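Local coordinates for protein putative 3-hydroxybutyryl-CoA dehydratase (Rhodopseudomonas palustris, PDB 3HIN) that probably acts as a lyase of the enoyl-CoA hydratase/isomerase family, perhaps dehydrating 3-hydroxybutyryl-CoA, at residues A[13-21]-A[28-36]; A[92-103]-A[150-158]. All coordinates share one frame; numbering follows the deposited sequence.

Contact 1: A[13-21]-A[28-36]; sequences ADPSTLVVD and TIGLNRPKK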
ATOM      1  N   ALA A  13     -24.396 -17.084  -9.849  1.00 37.75           N
ATOM      2  CA  ALA A  13     -23.521 -17.857 -10.732  1.00 34.64           C
ATOM      3  C   ALA A  13     -24.264 -18.173 -12.024  1.00 33.66           C
ATOM      4  O   ALA A  13     -25.479 -18.433 -11.981  1.00 31.54           O
ATOM      5  CB  ALA A  13     -23.097 -19.122 -10.064  1.00 34.92           C
ATOM      6  N   ASP A  14     -23.531 -18.170 -13.151  1.00 32.14           N
ATOM      7  CA  ASP A  14     -23.992 -18.841 -14.394  1.00 31.46           C
ATOM      8  C   ASP A  14     -23.148 -20.093 -14.702  1.00 31.48           C
ATOM      9  O   ASP A  14     -22.197 -20.057 -15.487  1.00 31.05           O
ATOM     10  CB  ASP A  14     -23.942 -17.915 -15.614  1.00 30.90           C
ATOM     11  CG  ASP A  14     -24.417 -18.608 -16.922  1.00 31.03           C
ATOM     12  OD1 ASP A  14     -24.405 -17.952 -17.971  1.00 31.55           O
ATOM     13  OD2 ASP A  14     -24.770 -19.812 -16.938  1.00 32.83           O
ATOM     14  N   PRO A  15     -23.495 -21.191 -14.087  1.00 31.06           N
ATOM     15  CA  PRO A  15     -22.730 -22.405 -14.244  1.00 31.69           C
ATOM     16  C   PRO A  15     -22.649 -22.920 -15.714  1.00 31.32           C
ATOM     17  O   PRO A  15     -21.838 -23.798 -16.006  1.00 31.72           O
ATOM     18  CB  PRO A  15     -23.507 -23.424 -13.372  1.00 31.45           C
ATOM     19  CG  PRO A  15     -24.906 -22.848 -13.280  1.00 32.30           C
ATOM     20  CD  PRO A  15     -24.667 -21.364 -13.223  1.00 31.81           C
ATOM     21  N   SER A  16     -23.471 -22.403 -16.623  1.00 30.83           N
ATOM     22  CA  SER A  16     -23.421 -22.896 -17.984  1.00 30.73           C
ATOM     23  C   SER A  16     -22.188 -22.335 -18.649  1.00 30.53           C
ATOM     24  O   SER A  16     -21.842 -22.775 -19.734  1.00 28.87           O
ATOM     25  CB  SER A  16     -24.636 -22.469 -18.794  1.00 31.45           C
ATOM     26  OG  SER A  16     -24.508 -21.076 -19.173  1.00 32.50           O
ATOM     27  N   THR A  17     -21.533 -21.345 -18.022  1.00 30.60           N
ATOM     28  CA  THR A  17     -20.310 -20.748 -18.603  1.00 30.24           C
ATOM     29  C   THR A  17     -19.072 -21.563 -18.224  1.00 30.44           C
ATOM     30  O   THR A  17     -17.989 -21.131 -18.476  1.00 29.35           O
ATOM     31  CB  THR A  17     -20.045 -19.288 -18.097  1.00 31.19           C
ATOM     32  OG1 THR A  17     -19.913 -19.309 -16.672  1.00 30.90           O
ATOM     33  CG2 THR A  17     -21.170 -18.367 -18.484  1.00 30.51           C
ATOM     34  N   LEU A  18     -19.224 -22.730 -17.607  1.00 30.63           N
ATOM     35  CA  LEU A  18     -18.045 -23.476 -17.075  1.00 32.21           C
ATOM     36  C   LEU A  18     -18.334 -24.916 -17.408  1.00 33.08           C
ATOM     37  O   LEU A  18     -19.483 -25.264 -17.469  1.00 32.80           O
ATOM     38  CB  LEU A  18     -17.914 -23.353 -15.536  1.00 30.68           C
ATOM     39  CG  LEU A  18     -17.474 -21.988 -14.990  1.00 34.47           C
ATOM     40  CD1 LEU A  18     -17.337 -22.074 -13.480  1.00 36.34           C
ATOM     41  CD2 LEU A  18     -16.177 -21.434 -15.641  1.00 33.08           C
ATOM     42  N   VAL A  19     -17.306 -25.724 -17.668  1.00 34.35           N
ATOM     43  CA  VAL A  19     -17.480 -27.136 -17.760  1.00 34.94           C
ATOM     44  C   VAL A  19     -16.574 -27.803 -16.753  1.00 35.23           C
ATOM     45  O   VAL A  19     -15.342 -27.797 -16.916  1.00 34.84           O
ATOM     46  CB  VAL A  19     -17.122 -27.653 -19.161  1.00 36.51           C
ATOM     47  CG1 VAL A  19     -16.912 -29.228 -19.097  1.00 37.26           C
ATOM     48  CG2 VAL A  19     -18.183 -27.179 -20.216  1.00 36.85           C
ATOM     49  N   VAL A  20     -17.193 -28.399 -15.752  1.00 35.34           N
ATOM     50  CA  VAL A  20     -16.530 -28.896 -14.557  1.00 35.95           C
ATOM     51  C   VAL A  20     -16.551 -30.427 -14.509  1.00 37.20           C
ATOM     52  O   VAL A  20     -17.629 -31.059 -14.523  1.00 37.12           O
ATOM     53  CB  VAL A  20     -17.287 -28.401 -13.304  1.00 35.90           C
ATOM     54  CG1 VAL A  20     -16.601 -28.880 -12.048  1.00 36.29           C
ATOM     55  CG2 VAL A  20     -17.459 -26.878 -13.309  1.00 32.68           C
ATOM     56  N   ASP A  21     -15.386 -31.045 -14.433  1.00 37.51           N
ATOM     57  CA  ASP A  21     -15.360 -32.512 -14.272  1.00 38.58           C
ATOM     58  C   ASP A  21     -14.396 -32.832 -13.154  1.00 38.95           C
ATOM     59  O   ASP A  21     -13.702 -31.967 -12.660  1.00 38.47           O
ATOM     60  CB  ASP A  21     -14.917 -33.206 -15.566  1.00 37.99           C
ATOM     61  CG  ASP A  21     -15.466 -34.621 -15.695  1.00 40.78           C
ATOM     62  OD1 ASP A  21     -16.253 -35.107 -14.829  1.00 38.47           O
ATOM     63  OD2 ASP A  21     -15.087 -35.262 -16.689  1.00 45.54           O
ATOM     64  N   THR A  28     -11.394 -30.506 -12.700  1.00 36.55           N
ATOM     65  CA  THR A  28     -11.078 -29.724 -13.855  1.00 36.17           C
ATOM     66  C   THR A  28     -12.152 -28.717 -14.152  1.00 36.63           C
ATOM     67  O   THR A  28     -13.346 -29.067 -14.117  1.00 38.37           O
ATOM     68  CB  THR A  28     -10.779 -30.595 -15.093  1.00 36.49           C
ATOM     69  OG1 THR A  28     -11.979 -31.199 -15.579  1.00 35.60           O
ATOM     70  CG2 THR A  28      -9.685 -31.640 -14.716  1.00 32.44           C
ATOM     71  N   ILE A  29     -11.727 -27.502 -14.501  1.00 34.69           N
ATOM     72  CA  ILE A  29     -12.630 -26.380 -14.652  1.00 34.39           C
ATOM     73  C   ILE A  29     -12.434 -25.679 -15.993  1.00 34.29           C
ATOM     74  O   ILE A  29     -11.503 -24.885 -16.165  1.00 34.50           O
ATOM     75  CB  ILE A  29     -12.398 -25.337 -13.557  1.00 33.67           C
ATOM     76  CG1 ILE A  29     -12.715 -25.899 -12.177  1.00 32.50           C
ATOM     77  CG2 ILE A  29     -13.321 -24.139 -13.817  1.00 34.02           C
ATOM     78  CD1 ILE A  29     -12.393 -24.884 -10.990  1.00 34.97           C
ATOM     79  N   GLY A  30     -13.327 -25.920 -16.937  1.00 32.79           N
ATOM     80  CA  GLY A  30     -13.089 -25.382 -18.268  1.00 33.09           C
ATOM     81  C   GLY A  30     -13.882 -24.149 -18.538  1.00 32.43           C
ATOM     82  O   GLY A  30     -15.076 -24.168 -18.388  1.00 33.47           O
ATOM     83  N   LEU A  31     -13.210 -23.058 -18.887  1.00 34.06           N
ATOM     84  CA  LEU A  31     -13.886 -21.809 -19.208  1.00 32.81           C
ATOM     85  C   LEU A  31     -14.585 -22.043 -20.552  1.00 33.82           C
ATOM     86  O   LEU A  31     -13.952 -22.450 -21.545  1.00 32.77           O
ATOM     87  CB  LEU A  31     -12.871 -20.676 -19.367  1.00 33.51           C
ATOM     88  CG  LEU A  31     -12.370 -19.928 -18.110  1.00 33.87           C
ATOM     89  CD1 LEU A  31     -12.381 -20.701 -16.802  1.00 34.12           C
ATOM     90  CD2 LEU A  31     -11.041 -19.280 -18.383  1.00 33.98           C
ATOM     91  N   ASN A  32     -15.884 -21.756 -20.561  1.00 33.25           N
ATOM     92  CA  ASN A  32     -16.740 -22.229 -21.595  1.00 34.72           C
ATOM     93  C   ASN A  32     -17.619 -21.105 -22.166  1.00 34.61           C
ATOM     94  O   ASN A  32     -18.825 -21.202 -22.113  1.00 35.23           O
ATOM     95  CB  ASN A  32     -17.596 -23.374 -21.051  1.00 34.21           C
ATOM     96  CG  ASN A  32     -18.407 -24.070 -22.148  1.00 37.35           C
ATOM     97  OD1 ASN A  32     -17.962 -24.178 -23.293  1.00 35.07           O
ATOM     98  ND2 ASN A  32     -19.618 -24.524 -21.799  1.00 40.79           N
ATOM     99  N   ARG A  33     -17.011 -20.048 -22.682  1.00 34.11           N
ATOM    100  CA  ARG A  33     -17.752 -19.040 -23.457  1.00 35.04           C
ATOM    101  C   ARG A  33     -16.998 -18.892 -24.749  1.00 36.27           C
ATOM    102  O   ARG A  33     -16.459 -17.852 -25.048  1.00 37.28           O
ATOM    103  CB  ARG A  33     -17.861 -17.728 -22.718  1.00 33.92           C
ATOM    104  CG  ARG A  33     -18.486 -17.833 -21.403  1.00 33.10           C
ATOM    105  CD  ARG A  33     -18.579 -16.467 -20.807  1.00 34.81           C
ATOM    106  NE  ARG A  33     -19.771 -15.831 -21.367  1.00 34.72           N
ATOM    107  CZ  ARG A  33     -19.874 -14.519 -21.545  1.00 33.84           C
ATOM    108  NH1 ARG A  33     -20.977 -14.017 -22.072  1.00 36.07           N
ATOM    109  NH2 ARG A  33     -18.851 -13.726 -21.218  1.00 31.75           N
ATOM    110  N   PRO A  34     -16.888 -19.993 -25.497  1.00 38.79           N
ATOM    111  CA  PRO A  34     -15.978 -19.994 -26.651  1.00 40.55           C
ATOM    112  C   PRO A  34     -16.303 -18.969 -27.783  1.00 41.74           C
ATOM    113  O   PRO A  34     -15.384 -18.502 -28.471  1.00 42.24           O
ATOM    114  CB  PRO A  34     -16.016 -21.465 -27.133  1.00 40.78           C
ATOM    115  CG  PRO A  34     -17.328 -22.037 -26.543  1.00 40.36           C
ATOM    116  CD  PRO A  34     -17.467 -21.335 -25.223  1.00 38.16           C
ATOM    117  N   LYS A  35     -17.573 -18.593 -27.943  1.00 42.42           N
ATOM    118  CA  LYS A  35     -17.959 -17.653 -28.990  1.00 42.51           C
ATOM    119  C   LYS A  35     -17.364 -16.284 -28.731  1.00 42.13           C
ATOM    120  O   LYS A  35     -17.195 -15.476 -29.641  1.00 41.64           O
ATOM    121  CB  LYS A  35     -19.483 -17.562 -29.121  1.00 42.95           C
ATOM    122  CG  LYS A  35     -20.122 -18.902 -29.503  1.00 45.82           C
ATOM    123  CD  LYS A  35     -21.506 -18.734 -30.206  1.00 51.05           C
ATOM    124  CE  LYS A  35     -21.942 -20.102 -30.793  1.00 53.93           C
ATOM    125  NZ  LYS A  35     -22.559 -19.986 -32.160  1.00 53.83           N
ATOM    126  N   LYS A  36     -17.083 -16.011 -27.467  1.00 42.18           N
ATOM    127  CA  LYS A  36     -16.324 -14.824 -27.122  1.00 41.85           C
ATOM    128  C   LYS A  36     -15.008 -15.130 -26.420  1.00 40.84           C
ATOM    129  O   LYS A  36     -14.593 -14.403 -25.515  1.00 40.57           O
ATOM    130  CB  LYS A  36     -17.189 -13.880 -26.313  1.00 43.83           C
ATOM    131  CG  LYS A  36     -18.149 -14.577 -25.413  1.00 45.53           C
ATOM    132  CD  LYS A  36     -19.574 -14.113 -25.639  1.00 45.83           C
ATOM    133  CE  LYS A  36     -19.660 -12.653 -26.055  1.00 48.33           C
ATOM    134  NZ  LYS A  36     -20.920 -12.050 -25.579  1.00 46.63           N
TER
HETATM  135  O   HOH W   1     -13.350 -29.386 -17.134  1.00 32.91           O
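Thr17 and Arg33 meet because both first torsions swing their carbon branches alongside the backbone N: CG2 of Thr17 (OG1 at chi1 59°) and CG of Arg33 (chi1 -57°) each sit opposite their own carbonyl carbon. The two side chains then run side by side, Thr17 CB 3.9 Å from Arg33 CG. The same turn of Thr17 sends OG1 back to Asp14 O at 2.7 Å, an oxygen that also accepts from Thr17 N. Asp14 OD2 accepts from Ser16 N, which makes an Asx turn at the start of 3-10 segment 15-17, and from Ser16 OG on the same face of the carboxylate. Replacing Thr17 with an alanine would probably leave Asp14 O without its hydroxyl donor and open a gap beside the aliphatic part of Arg33.

Past this turn the chains pair as an antiparallel ladder. Val19 and Gly30 exchange two backbone hydrogen bonds, Val19 N to Gly30 O and Gly30 N to Val19 O, both 2.8 Å. The next hydrogen-bonded pair, Asp21 and Thr28, also exchanges two, with Val20 and Ile29 as the non-hydrogen-bonded pair between. Where the ladder ends, Asn32 N still reaches Thr17 O at 3.0 Å, approaching from above the carbonyl plane. Asn32 then crosses Val19, with ND2 3.4 Å from Val19 CG2. On the other face Leu18 CD2 lies 4.0 Å from Leu31 CD1. Water 1 donates to Val19 O and also hydrogen-bonds Thr28 OG1.

Strand 18-23 is the outermost strand at this end of the six-stranded sheet; 26-31 separates it from 61-66, to which Ile29 and Leu31 bond through their backbones. The guanidinium of Arg33 is taken up by Asp76, Glu79 and the carbonyl of Ala39, while helix 42-51 covers the Leu18 and Val20 face through Ala47 and Cys51.

Contact 2: A[92-103]-A[150-158]; sequences SQTWHRVFDKIQ and VGGGGSVRL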
ATOM      1  N   SER A  92     -14.451  -4.191  -8.609  1.00 34.22           N
ATOM      2  CA  SER A  92     -13.087  -4.723  -8.520  1.00 32.81           C
ATOM      3  C   SER A  92     -12.948  -5.684  -7.331  1.00 33.67           C
ATOM      4  O   SER A  92     -12.396  -6.777  -7.486  1.00 34.44           O
ATOM      5  CB  SER A  92     -12.055  -3.559  -8.378  1.00 33.88           C
ATOM      6  OG  SER A  92     -10.723  -4.102  -8.280  1.00 32.23           O
ATOM      7  N   GLN A  93     -13.397  -5.262  -6.138  1.00 33.24           N
ATOM      8  CA  GLN A  93     -13.269  -6.076  -4.934  1.00 34.41           C
ATOM      9  C   GLN A  93     -13.923  -7.473  -5.074  1.00 34.07           C
ATOM     10  O   GLN A  93     -13.354  -8.514  -4.693  1.00 34.44           O
ATOM     11  CB  GLN A  93     -13.851  -5.265  -3.773  1.00 35.10           C
ATOM     12  CG  GLN A  93     -12.865  -4.123  -3.434  1.00 36.90           C
ATOM     13  CD  GLN A  93     -11.553  -4.620  -2.742  1.00 41.05           C
ATOM     14  OE1 GLN A  93     -11.592  -5.051  -1.584  1.00 39.00           O
ATOM     15  NE2 GLN A  93     -10.413  -4.555  -3.449  1.00 38.21           N
ATOM     16  N   THR A  94     -15.130  -7.462  -5.615  1.00 34.02           N
ATOM     17  CA  THR A  94     -15.804  -8.663  -6.043  1.00 36.66           C
ATOM     18  C   THR A  94     -14.898  -9.622  -6.835  1.00 35.00           C
ATOM     19  O   THR A  94     -14.799 -10.794  -6.505  1.00 35.84           O
ATOM     20  CB  THR A  94     -17.023  -8.242  -6.851  1.00 35.80           C
ATOM     21  OG1 THR A  94     -18.083  -8.064  -5.925  1.00 38.20           O
ATOM     22  CG2 THR A  94     -17.364  -9.180  -7.822  1.00 39.26           C
ATOM     23  N   TRP A  95     -14.216  -9.121  -7.852  1.00 33.63           N
ATOM     24  CA  TRP A  95     -13.361 -10.000  -8.623  1.00 34.37           C
ATOM     25  C   TRP A  95     -12.189 -10.444  -7.770  1.00 33.55           C
ATOM     26  O   TRP A  95     -11.766 -11.574  -7.880  1.00 34.60           O
ATOM     27  CB  TRP A  95     -12.908  -9.346  -9.937  1.00 34.67           C
ATOM     28  CG  TRP A  95     -14.017  -9.457 -10.996  1.00 41.22           C
ATOM     29  CD1 TRP A  95     -15.360  -9.365 -10.781  1.00 46.57           C
ATOM     30  CD2 TRP A  95     -13.853  -9.723 -12.392  1.00 43.76           C
ATOM     31  NE1 TRP A  95     -16.052  -9.529 -11.973  1.00 50.25           N
ATOM     32  CE2 TRP A  95     -15.142  -9.743 -12.973  1.00 48.36           C
ATOM     33  CE3 TRP A  95     -12.739  -9.945 -13.203  1.00 48.76           C
ATOM     34  CZ2 TRP A  95     -15.360  -9.991 -14.343  1.00 51.74           C
ATOM     35  CZ3 TRP A  95     -12.943 -10.162 -14.576  1.00 53.11           C
ATOM     36  CH2 TRP A  95     -14.249 -10.199 -15.125  1.00 51.30           C
ATOM     37  N   HIS A  96     -11.674  -9.569  -6.896  1.00 32.22           N
ATOM     38  CA  HIS A  96     -10.592 -10.004  -6.064  1.00 30.82           C
ATOM     39  C   HIS A  96     -11.024 -11.182  -5.183  1.00 32.86           C
ATOM     40  O   HIS A  96     -10.221 -12.112  -4.916  1.00 32.83           O
ATOM     41  CB  HIS A  96     -10.083  -8.863  -5.198  1.00 31.89           C
ATOM     42  CG  HIS A  96      -9.317  -7.834  -5.971  1.00 28.19           C
ATOM     43  ND1 HIS A  96      -8.540  -6.897  -5.355  1.00 31.10           N
ATOM     44  CD2 HIS A  96      -9.279  -7.546  -7.299  1.00 27.53           C
ATOM     45  CE1 HIS A  96      -8.003  -6.094  -6.260  1.00 28.73           C
ATOM     46  NE2 HIS A  96      -8.436  -6.466  -7.457  1.00 30.34           N
ATOM     47  N   ARG A  97     -12.277 -11.182  -4.746  1.00 32.41           N
ATOM     48  CA  ARG A  97     -12.662 -12.249  -3.846  1.00 33.96           C
ATOM     49  C   ARG A  97     -12.717 -13.587  -4.581  1.00 34.27           C
ATOM     50  O   ARG A  97     -12.421 -14.654  -3.975  1.00 34.10           O
ATOM     51  CB  ARG A  97     -14.002 -11.978  -3.136  1.00 33.85           C
ATOM     52  CG  ARG A  97     -14.014 -10.719  -2.313  1.00 36.38           C
ATOM     53  CD  ARG A  97     -13.135 -10.792  -0.995  1.00 40.99           C
ATOM     54  NE  ARG A  97     -11.676 -10.679  -1.242  1.00 41.87           N
ATOM     55  CZ  ARG A  97     -11.032  -9.531  -1.462  1.00 39.73           C
ATOM     56  NH1 ARG A  97      -9.718  -9.550  -1.685  1.00 39.67           N
ATOM     57  NH2 ARG A  97     -11.695  -8.366  -1.509  1.00 35.81           N
ATOM     58  N   VAL A  98     -13.051 -13.545  -5.869  1.00 33.30           N
ATOM     59  CA  VAL A  98     -13.021 -14.756  -6.672  1.00 34.31           C
ATOM     60  C   VAL A  98     -11.558 -15.262  -6.778  1.00 34.08           C
ATOM     61  O   VAL A  98     -11.282 -16.394  -6.537  1.00 34.07           O
ATOM     62  CB  VAL A  98     -13.533 -14.538  -8.108  1.00 33.83           C
ATOM     63  CG1 VAL A  98     -13.323 -15.837  -8.910  1.00 30.76           C
ATOM     64  CG2 VAL A  98     -15.028 -14.041  -8.156  1.00 33.47           C
ATOM     65  N   PHE A  99     -10.617 -14.386  -7.132  1.00 36.04           N
ATOM     66  CA  PHE A  99      -9.224 -14.837  -7.307  1.00 35.01           C
ATOM     67  C   PHE A  99      -8.557 -15.257  -6.009  1.00 36.96           C
ATOM     68  O   PHE A  99      -7.585 -16.032  -6.027  1.00 36.14           O
ATOM     69  CB  PHE A  99      -8.412 -13.749  -8.010  1.00 36.59           C
ATOM     70  CG  PHE A  99      -8.813 -13.535  -9.449  1.00 35.94           C
ATOM     71  CD1 PHE A  99      -9.444 -14.567 -10.156  1.00 38.37           C
ATOM     72  CD2 PHE A  99      -8.552 -12.314 -10.100  1.00 34.73           C
ATOM     73  CE1 PHE A  99      -9.828 -14.397 -11.530  1.00 33.14           C
ATOM     74  CE2 PHE A  99      -8.915 -12.120 -11.450  1.00 35.68           C
ATOM     75  CZ  PHE A  99      -9.522 -13.185 -12.169  1.00 35.11           C
ATOM     76  N   ASP A 100      -9.029 -14.735  -4.871  1.00 37.01           N
ATOM     77  CA  ASP A 100      -8.474 -15.199  -3.598  1.00 36.61           C
ATOM     78  C   ASP A 100      -8.737 -16.703  -3.470  1.00 35.25           C
ATOM     79  O   ASP A 100      -7.942 -17.419  -2.877  1.00 36.40           O
ATOM     80  CB  ASP A 100      -9.137 -14.496  -2.395  1.00 36.25           C
ATOM     81  CG  ASP A 100      -8.520 -13.144  -2.066  1.00 40.45           C
ATOM     82  OD1 ASP A 100      -9.255 -12.384  -1.431  1.00 47.83           O
ATOM     83  OD2 ASP A 100      -7.354 -12.791  -2.436  1.00 43.96           O
ATOM     84  N   LYS A 101      -9.867 -17.197  -3.991  1.00 33.16           N
ATOM     85  CA  LYS A 101     -10.137 -18.650  -3.859  1.00 33.26           C
ATOM     86  C   LYS A 101      -9.197 -19.468  -4.753  1.00 32.74           C
ATOM     87  O   LYS A 101      -9.071 -20.645  -4.567  1.00 33.02           O
ATOM     88  CB  LYS A 101     -11.576 -18.954  -4.291  1.00 34.10           C
ATOM     89  CG  LYS A 101     -12.605 -18.131  -3.537  1.00 35.77           C
ATOM     90  CD  LYS A 101     -12.631 -18.487  -2.097  1.00 39.48           C
ATOM     91  CE  LYS A 101     -14.101 -18.485  -1.596  1.00 46.24           C
ATOM     92  NZ  LYS A 101     -14.164 -19.215  -0.264  1.00 49.68           N
ATOM     93  N   ILE A 102      -8.573 -18.848  -5.738  1.00 31.02           N
ATOM     94  CA  ILE A 102      -7.529 -19.518  -6.486  1.00 31.73           C
ATOM     95  C   ILE A 102      -6.198 -19.453  -5.725  1.00 32.19           C
ATOM     96  O   ILE A 102      -5.599 -20.471  -5.388  1.00 32.47           O
ATOM     97  CB  ILE A 102      -7.319 -18.820  -7.819  1.00 32.05           C
ATOM     98  CG1 ILE A 102      -8.677 -18.700  -8.557  1.00 33.29           C
ATOM     99  CG2 ILE A 102      -6.297 -19.602  -8.670  1.00 28.96           C
ATOM    100  CD1 ILE A 102      -8.527 -18.351 -10.097  1.00 29.37           C
ATOM    101  N   GLN A 103      -5.726 -18.238  -5.482  1.00 32.53           N
ATOM    102  CA  GLN A 103      -4.466 -18.033  -4.769  1.00 33.46           C
ATOM    103  C   GLN A 103      -4.381 -18.836  -3.472  1.00 34.44           C
ATOM    104  O   GLN A 103      -3.370 -19.495  -3.211  1.00 35.06           O
ATOM    105  CB  GLN A 103      -4.285 -16.526  -4.368  1.00 34.44           C
ATOM    106  CG  GLN A 103      -2.846 -16.254  -3.728  1.00 34.58           C
ATOM    107  CD  GLN A 103      -2.530 -14.744  -3.612  1.00 38.94           C
ATOM    108  OE1 GLN A 103      -3.282 -13.907  -4.102  1.00 34.86           O
ATOM    109  NE2 GLN A 103      -1.399 -14.398  -2.976  1.00 35.60           N
ATOM    110  N   VAL A 150      -5.604  -2.116 -14.487  1.00 40.53           N
ATOM    111  CA  VAL A 150      -6.092  -3.485 -14.165  1.00 37.81           C
ATOM    112  C   VAL A 150      -6.859  -3.424 -12.839  1.00 38.04           C
ATOM    113  O   VAL A 150      -6.523  -2.602 -11.971  1.00 39.30           O
ATOM    114  CB  VAL A 150      -4.916  -4.478 -14.006  1.00 38.36           C
ATOM    115  CG1 VAL A 150      -4.290  -4.826 -15.322  1.00 34.79           C
ATOM    116  CG2 VAL A 150      -3.796  -3.935 -13.064  1.00 37.86           C
ATOM    117  N   GLY A 151      -7.885  -4.260 -12.669  1.00 36.14           N
ATOM    118  CA  GLY A 151      -8.680  -4.286 -11.446  1.00 35.12           C
ATOM    119  C   GLY A 151      -8.892  -5.663 -10.917  1.00 34.93           C
ATOM    120  O   GLY A 151      -9.790  -5.861 -10.088  1.00 35.92           O
ATOM    121  N   GLY A 152      -8.075  -6.617 -11.398  1.00 34.93           N
ATOM    122  CA  GLY A 152      -8.256  -8.020 -11.108  1.00 35.09           C
ATOM    123  C   GLY A 152      -7.052  -8.649 -10.428  1.00 35.17           C
ATOM    124  O   GLY A 152      -6.813  -9.890 -10.527  1.00 36.08           O
ATOM    125  N   GLY A 153      -6.248  -7.817  -9.773  1.00 34.02           N
ATOM    126  CA  GLY A 153      -5.126  -8.378  -9.020  1.00 34.94           C
ATOM    127  C   GLY A 153      -3.836  -8.349  -9.820  1.00 34.64           C
ATOM    128  O   GLY A 153      -2.783  -8.597  -9.261  1.00 35.04           O
ATOM    129  N   GLY A 154      -3.911  -8.012 -11.107  1.00 33.55           N
ATOM    130  CA  GLY A 154      -2.718  -8.075 -11.973  1.00 32.53           C
ATOM    131  C   GLY A 154      -1.548  -7.197 -11.487  1.00 33.78           C
ATOM    132  O   GLY A 154      -0.368  -7.558 -11.642  1.00 32.97           O
ATOM    133  N   SER A 155      -1.837  -6.026 -10.911  1.00 32.62           N
ATOM    134  CA  SER A 155      -0.683  -5.170 -10.550  1.00 33.96           C
ATOM    135  C   SER A 155       0.022  -5.754  -9.344  1.00 32.75           C
ATOM    136  O   SER A 155       1.077  -5.304  -8.988  1.00 33.58           O
ATOM    137  CB  SER A 155      -1.107  -3.736 -10.222  1.00 33.48           C
ATOM    138  OG  SER A 155      -2.215  -3.788  -9.342  1.00 36.29           O
ATOM    139  N   VAL A 156      -0.580  -6.741  -8.708  1.00 33.17           N
ATOM    140  CA  VAL A 156       0.032  -7.402  -7.485  1.00 32.99           C
ATOM    141  C   VAL A 156       0.690  -8.700  -7.900  1.00 32.55           C
ATOM    142  O   VAL A 156       1.814  -8.975  -7.532  1.00 35.01           O
ATOM    143  CB  VAL A 156      -1.024  -7.671  -6.395  1.00 32.24           C
ATOM    144  CG1 VAL A 156      -0.506  -8.648  -5.288  1.00 32.04           C
ATOM    145  CG2 VAL A 156      -1.473  -6.332  -5.836  1.00 32.10           C
ATOM    146  N   ARG A 157      -0.012  -9.526  -8.653  1.00 31.54           N
ATOM    147  CA  ARG A 157       0.493 -10.874  -8.942  1.00 33.01           C
ATOM    148  C   ARG A 157       1.474 -10.858 -10.068  1.00 33.17           C
ATOM    149  O   ARG A 157       2.463 -11.585 -10.046  1.00 34.09           O
ATOM    150  CB  ARG A 157      -0.654 -11.815  -9.310  1.00 32.81           C
ATOM    151  CG  ARG A 157      -1.592 -11.969  -8.130  1.00 31.42           C
ATOM    152  CD  ARG A 157      -2.548 -13.194  -8.414  1.00 35.85           C
ATOM    153  NE  ARG A 157      -3.408 -13.328  -7.244  1.00 36.84           N
ATOM    154  CZ  ARG A 157      -4.584 -12.695  -7.091  1.00 39.96           C
ATOM    155  NH1 ARG A 157      -5.129 -11.940  -8.084  1.00 37.28           N
ATOM    156  NH2 ARG A 157      -5.241 -12.872  -5.959  1.00 33.54           N
ATOM    157  N   LEU A 158       1.218 -10.065 -11.081  1.00 33.59           N
ATOM    158  CA  LEU A 158       2.076 -10.170 -12.268  1.00 33.04           C
ATOM    159  C   LEU A 158       3.525  -9.655 -12.033  1.00 32.74           C
ATOM    160  O   LEU A 158       4.495 -10.335 -12.408  1.00 34.03           O
ATOM    161  CB  LEU A 158       1.463  -9.461 -13.461  1.00 32.24           C
ATOM    162  CG  LEU A 158       2.280  -9.620 -14.762  1.00 31.31           C
ATOM    163  CD1 LEU A 158       2.418 -11.056 -15.220  1.00 29.47           C
ATOM    164  CD2 LEU A 158       1.612  -8.849 -15.984  1.00 30.35           C
TER
HETATM  165  O   HOH W   2      -7.481 -11.598  -4.828  1.00 37.05           O
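Ser92 and His96, one turn apart on helix 85-103, both turn to the carbonyl of Gly151. The hydroxyl makes the shorter hydrogen bond, Ser92 OG to Gly151 O at 2.7 Å; His96 NE2 adds a weak, strongly bent one, with the oxygen at the ring edge. A second set of hydrogen bonds lies at the other end of the contact. Gln103 OE1 accepts from Arg157 NH2 at 2.9 Å, in the carbonyl plane, and weakly from NE. Amide and guanidinium stand 83° apart, and the extended Arg157 chain spans the distance between the helices.

Water 2 extends this grip: it accepts from Arg157 NH2 and donates to His96 O and Asp100 OD2. Charge contributes less directly. Asp100 OD2 stays 4.1 Å from Arg157 NH2, beyond a salt bridge, while OD1 is held side-on by NE and NH1 of Arg97.

Van der Waals contact centres on Phe99: its ring edge is turned to a carbonyl oxygen, CD2 lying 3.0 Å from Gly152 O, and its CB lies 3.7 Å from Arg157 NH1.

Gly153 is the N-cap of helix 154-162, with backbone angles (phi 96°) that call for glycine. Glu123 of helix 120-127 accepts from the N-H groups of Gly152 and Gly154. A glycine-rich loop thus leads into a helix and is gripped by helix 85-103, probably as in other crotonase-fold proteins.

How the contacts relate
Contact 1 comes first along the chain and closes before contact 2 opens. Their centres lie about 19 Å apart, and the nearest atoms, about 8 Å apart, do not touch. Contact 1 is a hairpin of neighbouring strands at one edge of the six-stranded sheet, whereas contact 2 brings helix 85-103 against the start of helix 154-162 across 46 intervening residues. Helix 42-51 lies between them: Leu44, Ala47 and Cys51 meet side chains of 13-21, while Met45 and Leu48 meet those of 92-103. One contact thus forms an edge of the sheet and the other belongs to the helical layer, joined through a shared helix in one crotonase-type domain.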